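Local coordinates for Glyoxalase/Bleomycin resistance protein (Bacillus cereus ATCC 14579, PDB 1XQA), which is of unknown function but binds magnesium and probably acts as a glyoxalase-like or dioxygenase-like enzyme of the vicinal oxygen chelate superfamily, at residues A[7-12]-A[60-65]; A[30-33]-A[37-40]; A[98-101]-A[107-110]. All coordinates share one frame; numbering follows the deposited sequence.

Interaction 1 of 3, residues A[7-12]-A[60-65]; sequences LNLTVA and KTFHVG. With MG (magnesium ion), chain C.
Leu7 and Leu9, on the edge strand of one four-stranded sheet, meet Val64 of strand 64-67 and Phe62 of the loop leading into it. The meeting is purely through side chains: the nearest CA atoms, those of Leu7 and Val64, are 9.7 Å apart. Leu7 and Val64 reach for one another tip to tip, Leu7 CD2 lying 4.0 Å from Val64 CG2. Two residues on, Leu9 extends CD1 to the outer end of the Phe62 ring, 3.9 Å from CE2 and as close to CZ. Phe62 CG is trans to its backbone N (chi1 171°), a setting that sends the ring out toward strand 6-11, and Tyr58 stacks on it. Two beta-alpha-beta-beta-beta modules, each giving a sheet of order 1-4-3-2, make up the vicinal oxygen chelate fold, and this contact joins the first strand of one to that of the other and the loop before it. Between Phe62 and Val64 the chain turns His63 away from strand 6-11. With chi1 at 52°, the His63 imidazole presents NE2 to the magnesium ion at 2.2 Å. Water 1 binds that ion at 2.1 Å and water 2 at 2.5 Å. The Tyr100 ring packs edge-to-face with the imidazole.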
# COMPACT_ATOMS: atom_id res chain seq x y z
N LEU A 7 3.08 -14.23 13.85
CA LEU A 7 2.39 -15.27 13.10
C LEU A 7 3.25 -15.55 11.87
O LEU A 7 3.63 -14.61 11.16
CB LEU A 7 1.00 -14.79 12.65
CG LEU A 7 0.08 -15.75 11.88
CD1 LEU A 7 -0.43 -16.84 12.83
CD2 LEU A 7 -1.10 -15.00 11.26
N ASN A 8 3.60 -16.81 11.66
CA ASN A 8 4.18 -17.21 10.38
C ASN A 8 3.06 -17.81 9.56
O ASN A 8 2.53 -18.88 9.88
CB ASN A 8 5.31 -18.21 10.56
CG ASN A 8 6.05 -18.48 9.26
OD1 ASN A 8 6.05 -19.61 8.75
ND2 ASN A 8 6.68 -17.45 8.71
N LEU A 9 2.67 -17.07 8.53
CA LEU A 9 1.55 -17.43 7.69
C LEU A 9 2.05 -17.99 6.39
O LEU A 9 2.64 -17.27 5.58
CB LEU A 9 0.73 -16.17 7.42
CG LEU A 9 -0.64 -16.34 6.79
CD1 LEU A 9 -1.60 -17.11 7.72
CD2 LEU A 9 -1.17 -14.94 6.54
N THR A 10 1.86 -19.30 6.20
CA THR A 10 2.23 -19.96 4.96
C THR A 10 1.27 -19.48 3.87
O THR A 10 0.04 -19.44 4.07
CB THR A 10 2.16 -21.48 5.09
OG1 THR A 10 2.77 -21.89 6.33
CG2 THR A 10 2.89 -22.15 3.92
N VAL A 11 1.83 -19.08 2.72
CA VAL A 11 1.04 -18.63 1.59
C VAL A 11 1.47 -19.23 0.24
O VAL A 11 2.61 -19.72 0.08
CB VAL A 11 0.99 -17.08 1.47
CG1 VAL A 11 0.34 -16.46 2.70
CG2 VAL A 11 2.41 -16.53 1.27
N ALA A 12 0.55 -19.20 -0.71
CA ALA A 12 0.79 -19.67 -2.07
C ALA A 12 1.70 -18.72 -2.83
O ALA A 12 2.42 -19.13 -3.73
CB ALA A 12 -0.54 -19.83 -2.81
N LYS A 60 -11.48 -24.01 7.06
CA LYS A 60 -12.47 -23.11 6.47
C LYS A 60 -12.76 -21.89 7.34
O LYS A 60 -12.92 -20.78 6.83
CB LYS A 60 -13.76 -23.89 6.16
CG LYS A 60 -13.89 -25.22 6.92
CD LYS A 60 -13.21 -26.41 6.20
CE LYS A 60 -11.81 -26.77 6.72
NZ LYS A 60 -11.75 -27.24 8.16
N THR A 61 -12.78 -22.09 8.65
CA THR A 61 -13.05 -20.96 9.56
C THR A 61 -11.81 -20.21 10.05
O THR A 61 -11.94 -19.29 10.85
CB THR A 61 -13.90 -21.40 10.76
OG1 THR A 61 -13.25 -22.49 11.44
CG2 THR A 61 -15.26 -21.86 10.29
N PHE A 62 -10.61 -20.59 9.59
CA PHE A 62 -9.41 -19.85 9.96
C PHE A 62 -9.45 -18.44 9.38
O PHE A 62 -9.81 -18.26 8.21
CB PHE A 62 -8.11 -20.56 9.52
CG PHE A 62 -6.87 -19.72 9.71
CD1 PHE A 62 -6.25 -19.62 10.95
CD2 PHE A 62 -6.32 -18.99 8.63
CE1 PHE A 62 -5.12 -18.83 11.14
CE2 PHE A 62 -5.18 -18.19 8.80
CZ PHE A 62 -4.58 -18.11 10.05
N HIS A 63 -9.11 -17.43 10.18
CA HIS A 63 -8.92 -16.08 9.64
C HIS A 63 -8.03 -15.21 10.51
O HIS A 63 -7.80 -15.51 11.69
CB HIS A 63 -10.26 -15.37 9.32
CG HIS A 63 -11.25 -15.37 10.45
ND1 HIS A 63 -12.24 -16.32 10.57
CD2 HIS A 63 -11.44 -14.51 11.48
CE1 HIS A 63 -12.98 -16.06 11.63
NE2 HIS A 63 -12.52 -14.96 12.20
N VAL A 64 -7.51 -14.15 9.90
CA VAL A 64 -6.72 -13.13 10.57
C VAL A 64 -7.51 -11.84 10.61
O VAL A 64 -8.00 -11.38 9.57
CB VAL A 64 -5.39 -12.89 9.81
CG1 VAL A 64 -4.52 -11.90 10.56
CG2 VAL A 64 -4.64 -14.21 9.64
N GLY A 65 -7.62 -11.23 11.79
CA GLY A 65 -8.50 -10.07 11.96
C GLY A 65 -7.79 -8.74 12.14
O GLY A 65 -6.83 -8.63 12.92
MG MG C . -13.04 -13.74 13.97
O HOH W 1 -14.93 -13.64 13.05
O HOH W 2 -13.64 -15.70 15.34

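Interaction 2 of 3, residues A[30-33]-A[37-40]; sequences SGTR and FAVM
Arg33 and Phe37 cross at about a right angle near the turn of a hairpin, with the guanidinium and phenyl planes 54° apart. The guanidinium comes edge-on, its NH2 3.6 Å from Phe37 CB, so it meets the root of the side chain. A bend at chi3 (103°), after an extended first part of the Arg33 chain, brings NH2 back to that point. The Phe37 ring itself leads off toward Thr49 and Met51 of the next strand. At the far end Val39 shares the face of Arg33 and Phe37, and Ser30 OG comes up to Val39 CG1 at 3.3 Å. The opposite face carries the pair Thr32 and Ala38, joined through methyls, Thr32 CG2 to Ala38 CB at 4.1 Å; helix 14-25 covers this side, with Arg18 against Thr32 and Val14 against Ala38. Between the two faces the backbones bond from Ser30 N to Val39 O (2.7 Å) and from Val39 N to Gly31 O (2.8 Å). Nearer the turn, Arg33 N bonds to Phe37 O at 2.9 Å, approaching from above the carbonyl plane, while the return bond from Phe37 N to Arg33 O is weak. Two antiparallel strands, 171° apart in direction and joined by a three-residue turn, form a beta hairpin, whose strand 28-33 is the outermost of one four-stranded sheet of the vicinal oxygen chelate fold.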
# COMPACT_ATOMS: atom_id res chain seq x y z
N SER A 30 9.68 -5.37 6.31
CA SER A 30 10.97 -5.04 6.90
C SER A 30 12.12 -5.92 6.38
O SER A 30 13.27 -5.72 6.75
CB SER A 30 10.89 -5.09 8.42
OG SER A 30 10.46 -6.37 8.84
N GLY A 31 11.80 -6.87 5.51
CA GLY A 31 12.83 -7.74 4.95
C GLY A 31 12.22 -8.85 4.13
O GLY A 31 11.06 -9.20 4.31
N THR A 32 13.01 -9.38 3.21
CA THR A 32 12.63 -10.51 2.37
C THR A 32 13.79 -11.49 2.23
O THR A 32 14.95 -11.15 2.52
CB THR A 32 12.20 -10.06 0.95
OG1 THR A 32 13.28 -9.38 0.31
CG2 THR A 32 10.96 -9.14 0.99
N ARG A 33 13.47 -12.71 1.80
CA ARG A 33 14.46 -13.63 1.25
C ARG A 33 13.92 -14.10 -0.10
O ARG A 33 13.02 -14.95 -0.17
CB ARG A 33 14.70 -14.83 2.17
CG ARG A 33 15.95 -15.64 1.83
CD ARG A 33 16.10 -16.86 2.73
NE ARG A 33 15.71 -18.11 2.07
CZ ARG A 33 14.48 -18.60 2.03
NH1 ARG A 33 14.26 -19.75 1.39
NH2 ARG A 33 13.46 -17.97 2.61
N PHE A 37 9.93 -15.47 1.15
CA PHE A 37 9.75 -15.02 2.53
C PHE A 37 9.73 -13.50 2.62
O PHE A 37 10.53 -12.83 1.96
CB PHE A 37 10.91 -15.60 3.34
CG PHE A 37 10.84 -15.33 4.79
CD1 PHE A 37 9.96 -16.06 5.61
CD2 PHE A 37 11.68 -14.40 5.38
CE1 PHE A 37 9.91 -15.83 6.99
CE2 PHE A 37 11.64 -14.16 6.75
CZ PHE A 37 10.76 -14.88 7.56
N ALA A 38 8.80 -12.96 3.41
CA ALA A 38 8.70 -11.51 3.65
C ALA A 38 8.32 -11.28 5.09
O ALA A 38 7.46 -11.98 5.61
CB ALA A 38 7.67 -10.84 2.72
N VAL A 39 8.94 -10.30 5.73
CA VAL A 39 8.60 -9.96 7.11
C VAL A 39 7.77 -8.71 7.07
O VAL A 39 8.25 -7.66 6.62
CB VAL A 39 9.86 -9.71 7.95
CG1 VAL A 39 9.48 -9.43 9.40
CG2 VAL A 39 10.77 -10.91 7.87
N MSE A 40 6.52 -8.82 7.52
CA MSE A 40 5.61 -7.68 7.57
C MSE A 40 5.42 -7.25 9.02
O MSE A 40 5.48 -8.07 9.93
CB MSE A 40 4.25 -8.01 6.96
CG MSE A 40 4.29 -8.83 5.64
SE MSE A 40 5.14 -7.81 4.21
CE MSE A 40 4.00 -6.19 4.23

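Interaction 3 of 3, residues A[98-101]-A[107-110]; sequences TFYV and FTIE
Thr98 opens the contact by laying its methyl against the Glu110 side chain, CG2 to Glu110 CG at 3.5 Å, while its hydroxyl meets water 3. That water donates to Glu110 OE2 and so ties the two side chains together through their polar ends. Phe99 sends its ring off the other face of the sheet, against helix 71-83 among Val74, Ile77 and Leu81; its carbonyl oxygen receives a CA-H...O contact from Glu110. Tyr100 returns to the Glu110 face. Its ring and the glutamate run side by side, with ring and carboxylate planes only 9° apart, and Tyr100 CE1 lies 3.6 Å from Glu110 CB. Water 1 sits in the plane of the ring at its edge, 2.5 Å from Tyr100 OH, and gives a weak bond to Glu110 OE2. At the base of the ring, Tyr100 CB meets Thr108 CG2 at 4.0 Å; the Thr108 hydroxyl is taken by Glu102. Val101 pairs with Ile109 by two backbone bonds, Val101 N to Ile109 O at 3.0 Å and Ile109 N to Val101 O at 2.9 Å, the latter nearly straight at 175°. Their side chains lie side by side on the other face of the sheet from Glu110, Val101 CG1 4.0 Å from Ile109 CB, where Phe20, Leu21 and Phe25 of helix 14-25 cover Ile109. Glu110, extended beyond CG, carries OE1 to 2.9 Å from the magnesium ion of His63, long for a magnesium bond. An antiparallel hairpin whose second strand, 107-112, supplies a glutamate to the metal is consistent with the metal site of vicinal oxygen chelate enzymes.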
# COMPACT_ATOMS: atom_id res chain seq x y z
N THR A 98 -18.70 -6.53 10.78
CA THR A 98 -17.67 -7.43 10.23
C THR A 98 -17.89 -7.83 8.78
O THR A 98 -19.02 -8.08 8.36
CB THR A 98 -17.63 -8.77 11.03
OG1 THR A 98 -17.71 -8.50 12.43
CG2 THR A 98 -16.37 -9.56 10.73
N PHE A 99 -16.81 -7.94 8.01
CA PHE A 99 -16.87 -8.69 6.77
C PHE A 99 -15.58 -9.48 6.60
O PHE A 99 -14.60 -9.26 7.32
CB PHE A 99 -17.12 -7.79 5.56
CG PHE A 99 -15.94 -6.93 5.17
CD1 PHE A 99 -15.02 -7.38 4.23
CD2 PHE A 99 -15.78 -5.66 5.72
CE1 PHE A 99 -13.94 -6.59 3.85
CE2 PHE A 99 -14.71 -4.85 5.34
CZ PHE A 99 -13.80 -5.31 4.41
N TYR A 100 -15.61 -10.40 5.65
CA TYR A 100 -14.45 -11.22 5.36
C TYR A 100 -14.04 -11.04 3.90
O TYR A 100 -14.87 -10.72 3.04
CB TYR A 100 -14.74 -12.69 5.66
CG TYR A 100 -15.17 -12.92 7.08
CD1 TYR A 100 -14.25 -13.21 8.07
CD2 TYR A 100 -16.52 -12.78 7.45
CE1 TYR A 100 -14.64 -13.41 9.39
CE2 TYR A 100 -16.93 -12.96 8.76
CZ TYR A 100 -15.98 -13.28 9.73
OH TYR A 100 -16.38 -13.47 11.03
N VAL A 101 -12.77 -11.30 3.62
CA VAL A 101 -12.27 -11.29 2.27
C VAL A 101 -11.22 -12.39 2.10
O VAL A 101 -10.38 -12.60 2.97
CB VAL A 101 -11.69 -9.90 1.88
CG1 VAL A 101 -10.54 -9.48 2.79
CG2 VAL A 101 -11.28 -9.84 0.37
N PHE A 107 -5.55 -17.18 2.15
CA PHE A 107 -6.10 -17.15 3.51
C PHE A 107 -7.17 -16.07 3.61
O PHE A 107 -7.21 -15.15 2.78
CB PHE A 107 -4.99 -16.90 4.55
CG PHE A 107 -4.34 -15.56 4.41
CD1 PHE A 107 -4.71 -14.51 5.25
CD2 PHE A 107 -3.37 -15.33 3.43
CE1 PHE A 107 -4.12 -13.26 5.12
CE2 PHE A 107 -2.79 -14.09 3.29
CZ PHE A 107 -3.16 -13.04 4.14
N THR A 108 -8.02 -16.18 4.63
CA THR A 108 -9.14 -15.27 4.81
C THR A 108 -8.77 -14.21 5.84
O THR A 108 -8.15 -14.53 6.87
CB THR A 108 -10.37 -16.05 5.29
OG1 THR A 108 -10.69 -17.02 4.29
CG2 THR A 108 -11.58 -15.13 5.55
N ILE A 109 -9.16 -12.97 5.56
CA ILE A 109 -8.97 -11.86 6.46
C ILE A 109 -10.33 -11.38 6.95
O ILE A 109 -11.30 -11.32 6.18
CB ILE A 109 -8.22 -10.70 5.76
CG1 ILE A 109 -6.72 -11.04 5.64
CG2 ILE A 109 -8.42 -9.38 6.51
CD1 ILE A 109 -5.91 -10.05 4.78
N GLU A 110 -10.41 -11.06 8.22
CA GLU A 110 -11.59 -10.43 8.80
C GLU A 110 -11.35 -8.94 9.04
O GLU A 110 -10.29 -8.54 9.53
CB GLU A 110 -11.89 -11.13 10.13
CG GLU A 110 -12.99 -10.53 10.94
CD GLU A 110 -12.92 -10.99 12.39
OE1 GLU A 110 -11.83 -11.40 12.83
OE2 GLU A 110 -13.95 -10.93 13.08
O HOH W 3 -15.93 -9.88 14.07
O HOH W 1 -14.93 -13.64 13.05

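Interactions 1 and 3, centres about 10 Å apart, meet through the 60-65 side of interaction 1, in the sheet where strands 64-67 and 107-112 are neighbours. Val64 probably hydrogen-bonds through its backbone N to Thr108 O and through its O to Glu110 N, placing His63 and Glu110 together at the magnesium ion; water 1 belongs to both. Interaction 2 sits in the other sheet, which also holds strand 6-11, and touches interaction 1 where Asn8 packs on Phe37; its centre is about 17 Å from that of interaction 1 and 23 Å from that of interaction 3. Along the chain it nests within the loop interaction 1 closes; interaction 3 follows. Interaction 1 thus links the two sheets.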